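Local atomic coordinates of mandelate racemase/muconate lactonizing enzyme family protein (PDB entry 3T4W), a protein that probably works as a lyase of the enolase superfamily, acting on a carboxylate substrate through an enolate-like intermediate, though its exact reaction is not established. Residues A71-A74 / V75-V79; I207-S210 / V211-K215. All coordinates share one frame; numbering follows the deposited sequence.

Contact 1: residues A71-A74 / V75-V79; sequences AMRA and VIEDV
R73 and E77 sit one helical turn apart, and the bond that joins them is in the backbone. E77 N donates to R73 O at 2.9 Å. The other pairs repeat this i to i+4 pattern. V75 N donates to A71 O at 3.0 Å. I76 N donates to M72 O at 2.8 Å. D78 N donates to A74 O at 3.0 Å. Thus each of the four carbonyls of 71-74 accepts from an amide of 75-78.

The charged side chains do not pair with each other. R73 has CG anti to its backbone N (chi1 -169°), which directs this methylene towards the E77 side, and its chain bends only at chi3. E77, extended beyond CG, brings OE2 to 3.4 Å from R73 CG. R73 NE stays 5.2 Å from E77 OE2, so any attraction is probably weak. R73 NE is hydrogen-bonded to Q70 OE1 instead, and NH1 makes a weak hydrogen bond to V30 O. D78 OD2 forms a salt bridge with R82 NH2 and also accepts a hydrogen bond from G68 N of the second subunit.

The apolar side is light. M72 bends at chi2 and chi3, which folds the chain so that CE reaches V75 CG1, 4.1 Å away. M72 CE also approaches I76 CG1, at 4.4 Å.

This is a regular turn of helix 69-83 in the N-terminal capping domain. M72, V75, I76 and V79 pack on helix 110-130. I76 also meets V30 of strand 25-33 and I46 and V48 of strand 45-52. A71, V75, D78 and V79 touch the second subunit, so the helix lies between its own domain and that subunit.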
ATOM      1  N   ALA A  71      15.663 -39.931 -16.995  1.00 19.46           N
ATOM      2  CA  ALA A  71      14.334 -39.608 -16.487  1.00 17.27           C
ATOM      3  C   ALA A  71      13.673 -38.594 -17.423  1.00 16.44           C
ATOM      4  O   ALA A  71      12.504 -38.736 -17.781  1.00 13.69           O
ATOM      5  CB  ALA A  71      14.416 -39.059 -15.073  1.00 14.26           C
ATOM      6  N   MET A  72      14.434 -37.578 -17.826  1.00 15.55           N
ATOM      7  CA  MET A  72      13.921 -36.548 -18.727  1.00 16.79           C
ATOM      8  C   MET A  72      13.463 -37.108 -20.072  1.00 15.36           C
ATOM      9  O   MET A  72      12.515 -36.598 -20.676  1.00 13.01           O
ATOM     10  CB  MET A  72      14.953 -35.439 -18.937  1.00 15.55           C
ATOM     11  CG  MET A  72      15.040 -34.447 -17.775  1.00 16.90           C
ATOM     12  SD  MET A  72      13.440 -33.767 -17.251  1.00 16.99           S
ATOM     13  CE  MET A  72      12.736 -33.253 -18.820  1.00 17.13           C
ATOM     14  N   ARG A  73      14.126 -38.163 -20.532  1.00 15.50           N
ATOM     15  CA  ARG A  73      13.732 -38.809 -21.775  1.00 16.55           C
ATOM     16  C   ARG A  73      12.324 -39.366 -21.645  1.00 14.95           C
ATOM     17  O   ARG A  73      11.511 -39.247 -22.560  1.00 18.24           O
ATOM     18  CB  ARG A  73      14.712 -39.922 -22.152  1.00 20.91           C
ATOM     19  CG  ARG A  73      14.510 -40.465 -23.558  1.00 28.57           C
ATOM     20  CD  ARG A  73      15.475 -41.601 -23.870  1.00 33.12           C
ATOM     21  NE  ARG A  73      16.875 -41.181 -23.808  1.00 31.83           N
ATOM     22  CZ  ARG A  73      17.617 -40.907 -24.877  1.00 31.14           C
ATOM     23  NH1 ARG A  73      17.090 -41.003 -26.093  1.00 20.29           N
ATOM     24  NH2 ARG A  73      18.884 -40.537 -24.728  1.00 33.33           N
ATOM     25  N   ALA A  74      12.040 -39.969 -20.501  1.00 15.11           N
ATOM     26  CA  ALA A  74      10.722 -40.534 -20.243  1.00 16.87           C
ATOM     27  C   ALA A  74       9.690 -39.426 -20.119  1.00 16.66           C
ATOM     28  O   ALA A  74       8.557 -39.570 -20.569  1.00 16.38           O
ATOM     29  CB  ALA A  74      10.743 -41.371 -18.978  1.00 15.77           C
ATOM     30  N   VAL A  75      10.088 -38.323 -19.493  1.00 14.77           N
ATOM     31  CA  VAL A  75       9.206 -37.179 -19.325  1.00 14.33           C
ATOM     32  C   VAL A  75       8.859 -36.589 -20.686  1.00 15.29           C
ATOM     33  O   VAL A  75       7.688 -36.346 -20.983  1.00 15.24           O
ATOM     34  CB  VAL A  75       9.844 -36.094 -18.435  1.00 13.37           C
ATOM     35  CG1 VAL A  75       9.017 -34.832 -18.460  1.00 10.87           C
ATOM     36  CG2 VAL A  75      10.017 -36.607 -17.009  1.00 11.94           C
ATOM     37  N   ILE A  76       9.875 -36.374 -21.519  1.00 13.89           N
ATOM     38  CA  ILE A  76       9.654 -35.834 -22.859  1.00 13.16           C
ATOM     39  C   ILE A  76       8.789 -36.753 -23.715  1.00 15.03           C
ATOM     40  O   ILE A  76       7.886 -36.286 -24.412  1.00 14.64           O
ATOM     41  CB  ILE A  76      10.969 -35.570 -23.605  1.00 14.52           C
ATOM     42  CG1 ILE A  76      11.760 -34.454 -22.916  1.00 12.81           C
ATOM     43  CG2 ILE A  76      10.677 -35.238 -25.069  1.00 10.39           C
ATOM     44  CD1 ILE A  76      13.212 -34.349 -23.365  1.00 11.71           C
ATOM     45  N   GLU A  77       9.071 -38.054 -23.674  1.00 14.64           N
ATOM     46  CA  GLU A  77       8.276 -39.020 -24.429  1.00 16.34           C
ATOM     47  C   GLU A  77       6.806 -38.947 -24.016  1.00 14.14           C
ATOM     48  O   GLU A  77       5.914 -38.937 -24.863  1.00 15.06           O
ATOM     49  CB  GLU A  77       8.803 -40.450 -24.237  1.00 20.86           C
ATOM     50  CG  GLU A  77      10.081 -40.780 -25.007  1.00 23.80           C
ATOM     51  CD  GLU A  77      10.693 -42.113 -24.586  1.00 33.43           C
ATOM     52  OE1 GLU A  77       9.958 -42.958 -24.024  1.00 36.00           O
ATOM     53  OE2 GLU A  77      11.908 -42.314 -24.813  1.00 31.98           O
ATOM     54  N   ASP A  78       6.563 -38.893 -22.710  1.00 13.98           N
ATOM     55  CA  ASP A  78       5.202 -38.862 -22.184  1.00 14.75           C
ATOM     56  C   ASP A  78       4.476 -37.602 -22.645  1.00 16.83           C
ATOM     57  O   ASP A  78       3.375 -37.673 -23.203  1.00 15.00           O
ATOM     58  CB  ASP A  78       5.213 -38.956 -20.650  1.00 14.30           C
ATOM     59  CG  ASP A  78       3.808 -38.953 -20.045  1.00 16.70           C
ATOM     60  OD1 ASP A  78       3.060 -37.969 -20.250  1.00 17.64           O
ATOM     61  OD2 ASP A  78       3.457 -39.927 -19.347  1.00 14.06           O
ATOM     62  N   VAL A  79       5.100 -36.451 -22.418  1.00 14.38           N
ATOM     63  CA  VAL A  79       4.500 -35.182 -22.800  1.00 13.74           C
ATOM     64  C   VAL A  79       4.122 -35.168 -24.279  1.00 14.50           C
ATOM     65  O   VAL A  79       3.051 -34.673 -24.650  1.00 15.01           O
ATOM     66  CB  VAL A  79       5.430 -33.999 -22.489  1.00 14.00           C
ATOM     67  CG1 VAL A  79       4.952 -32.739 -23.212  1.00 13.63           C
ATOM     68  CG2 VAL A  79       5.499 -33.771 -20.989  1.00 13.59           C
TER

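Contact 2: residues I207-S210 / V211-K215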
ATOM      1  N   ILE A 207      33.199 -10.497  -1.208  1.00 14.35           N
ATOM      2  CA  ILE A 207      32.927  -9.121  -1.586  1.00 13.91           C
ATOM      3  C   ILE A 207      34.190  -8.483  -2.151  1.00 16.75           C
ATOM      4  O   ILE A 207      34.148  -7.826  -3.187  1.00 17.22           O
ATOM      5  CB  ILE A 207      32.428  -8.303  -0.384  1.00 17.32           C
ATOM      6  CG1 ILE A 207      31.038  -8.788   0.048  1.00 12.76           C
ATOM      7  CG2 ILE A 207      32.439  -6.811  -0.711  1.00 14.10           C
ATOM      8  CD1 ILE A 207      30.427  -7.976   1.186  1.00 14.67           C
ATOM      9  N   SER A 208      35.319  -8.700  -1.478  1.00 17.70           N
ATOM     10  CA  SER A 208      36.590  -8.144  -1.932  1.00 16.14           C
ATOM     11  C   SER A 208      36.957  -8.641  -3.318  1.00 15.27           C
ATOM     12  O   SER A 208      37.350  -7.857  -4.180  1.00 18.19           O
ATOM     13  CB  SER A 208      37.720  -8.468  -0.950  1.00 19.64           C
ATOM     14  OG  SER A 208      37.585  -7.728   0.252  1.00 24.36           O
ATOM     15  N   GLN A 209      36.839  -9.943  -3.538  1.00 15.30           N
ATOM     16  CA  GLN A 209      37.184 -10.495  -4.839  1.00 18.79           C
ATOM     17  C   GLN A 209      36.265  -9.911  -5.913  1.00 16.09           C
ATOM     18  O   GLN A 209      36.698  -9.624  -7.029  1.00 15.48           O
ATOM     19  CB  GLN A 209      37.133 -12.026  -4.824  1.00 19.38           C
ATOM     20  CG  GLN A 209      37.815 -12.666  -6.025  1.00 22.05           C
ATOM     21  CD  GLN A 209      38.615 -13.912  -5.664  1.00 29.00           C
ATOM     22  OE1 GLN A 209      39.659 -14.187  -6.257  1.00 30.31           O
ATOM     23  NE2 GLN A 209      38.130 -14.666  -4.683  1.00 31.66           N
ATOM     24  N   SER A 210      35.000  -9.711  -5.556  1.00 17.05           N
ATOM     25  CA  SER A 210      34.019  -9.156  -6.483  1.00 16.59           C
ATOM     26  C   SER A 210      34.401  -7.744  -6.914  1.00 14.66           C
ATOM     27  O   SER A 210      34.470  -7.439  -8.104  1.00 12.00           O
ATOM     28  CB  SER A 210      32.624  -9.168  -5.855  1.00 12.15           C
ATOM     29  OG  SER A 210      32.159 -10.497  -5.690  1.00 12.67           O
ATOM     30  N   VAL A 211      34.657  -6.889  -5.932  1.00 14.58           N
ATOM     31  CA  VAL A 211      35.049  -5.511  -6.186  1.00 12.81           C
ATOM     32  C   VAL A 211      36.331  -5.441  -7.015  1.00 14.50           C
ATOM     33  O   VAL A 211      36.483  -4.561  -7.862  1.00 17.88           O
ATOM     34  CB  VAL A 211      35.213  -4.739  -4.851  1.00 16.38           C
ATOM     35  CG1 VAL A 211      35.981  -3.428  -5.051  1.00 11.01           C
ATOM     36  CG2 VAL A 211      33.835  -4.503  -4.199  1.00 11.44           C
ATOM     37  N   ALA A 212      37.242  -6.380  -6.782  1.00 13.68           N
ATOM     38  CA  ALA A 212      38.527  -6.396  -7.473  1.00 12.35           C
ATOM     39  C   ALA A 212      38.369  -6.824  -8.928  1.00 15.77           C
ATOM     40  O   ALA A 212      39.052  -6.305  -9.813  1.00 15.56           O
ATOM     41  CB  ALA A 212      39.507  -7.305  -6.750  1.00 12.08           C
ATOM     42  N   PHE A 213      37.477  -7.781  -9.174  1.00 13.53           N
ATOM     43  CA  PHE A 213      37.125  -8.142 -10.540  1.00 13.36           C
ATOM     44  C   PHE A 213      36.574  -6.921 -11.275  1.00 13.29           C
ATOM     45  O   PHE A 213      37.044  -6.558 -12.359  1.00 13.51           O
ATOM     46  CB  PHE A 213      36.102  -9.283 -10.561  1.00 14.05           C
ATOM     47  CG  PHE A 213      36.716 -10.655 -10.703  1.00 14.07           C
ATOM     48  CD1 PHE A 213      37.478 -11.199  -9.684  1.00 13.81           C
ATOM     49  CD2 PHE A 213      36.522 -11.400 -11.855  1.00 13.87           C
ATOM     50  CE1 PHE A 213      38.038 -12.449  -9.814  1.00 16.03           C
ATOM     51  CE2 PHE A 213      37.078 -12.655 -11.988  1.00 11.79           C
ATOM     52  CZ  PHE A 213      37.837 -13.179 -10.967  1.00 16.17           C
ATOM     53  N   CYS A 214      35.581  -6.282 -10.673  1.00 12.39           N
ATOM     54  CA  CYS A 214      34.960  -5.117 -11.282  1.00 13.08           C
ATOM     55  C   CYS A 214      35.987  -4.025 -11.551  1.00 14.81           C
ATOM     56  O   CYS A 214      36.040  -3.466 -12.650  1.00 14.10           O
ATOM     57  CB  CYS A 214      33.827  -4.596 -10.406  1.00 11.54           C
ATOM     58  SG  CYS A 214      32.441  -5.745 -10.267  1.00 15.05           S
ATOM     59  N   LYS A 215      36.814  -3.732 -10.554  1.00 15.39           N
ATOM     60  CA  LYS A 215      37.852  -2.725 -10.729  1.00 18.03           C
ATOM     61  C   LYS A 215      38.713  -3.049 -11.951  1.00 16.28           C
ATOM     62  O   LYS A 215      38.882  -2.213 -12.842  1.00 16.02           O
ATOM     63  CB  LYS A 215      38.713  -2.597  -9.470  1.00 16.53           C
ATOM     64  CG  LYS A 215      39.578  -1.343  -9.453  1.00 20.21           C
ATOM     65  CD  LYS A 215      40.262  -1.130  -8.103  1.00 18.32           C
ATOM     66  CE  LYS A 215      41.016   0.195  -8.101  1.00 25.36           C
ATOM     67  NZ  LYS A 215      41.443   0.633  -6.741  1.00 36.13           N
TER
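The F213 ring meets Q209, one turn back on the same helix. The backbone carbonyl oxygen, Q209 O, lies at the edge of the ring, near its plane, 3.2 Å from F213 CD1. The methylene Q209 CG comes up to F213 CE1 at 3.8 Å. The Q209 chain lies alongside the ring, headed in the same direction. With chi1 at -165° Q209 turns its CG beside the carbonyl carbon, which brings this methylene to the ring. No atom of 207-210 lies over a face. P168, A171 and P190 also pack on F213. Without the ring, as with an alanine here, Q209 CG and these three residues would probably be left facing a gap.

The backbone hydrogen bonds are regular. V211 N donates to I207 O at 2.9 Å. F213 N donates to Q209 O at 2.9 Å, and C214 N to S210 O at 3.0 Å. A212 N is hydrogen-bonded to S208 O. Beside them, I207 CG2 meets V211 CG2 at 4.4 Å.

S210 OG is hydrogen-bonded to D206 O of the preceding turn. S208 OG makes a hydrogen bond with D223 OD2 of the third subunit.

I207, S210 and V211 face helix 237-247, and S210 and C214 reach F229 of strand 226-229. Helix 204-221 is the crossover of the beta-alpha-beta unit between strands 185-188 and 226-229, as in the modified TIM barrel of the enolase superfamily.

Overall arrangement
Both contacts are local turns within one helix, so neither closes a long loop. Along the chain they are in series, and they neither nest nor cross. The chain first builds the three-stranded antiparallel sheet, then enters helix 69-83, where contact 1 lies. It continues through helices 92-101 and 110-130 into the barrel. Contact 2 follows on helix 204-221, between strands 185-188 and 226-229. The centres are about 43 Å apart, and the nearest atoms about 32 Å. They lie on opposite sides of the chain's centre. Contact 1 belongs to the capping domain and contact 2 to the barrel's outer ring of helices. Each borders a different neighbouring subunit.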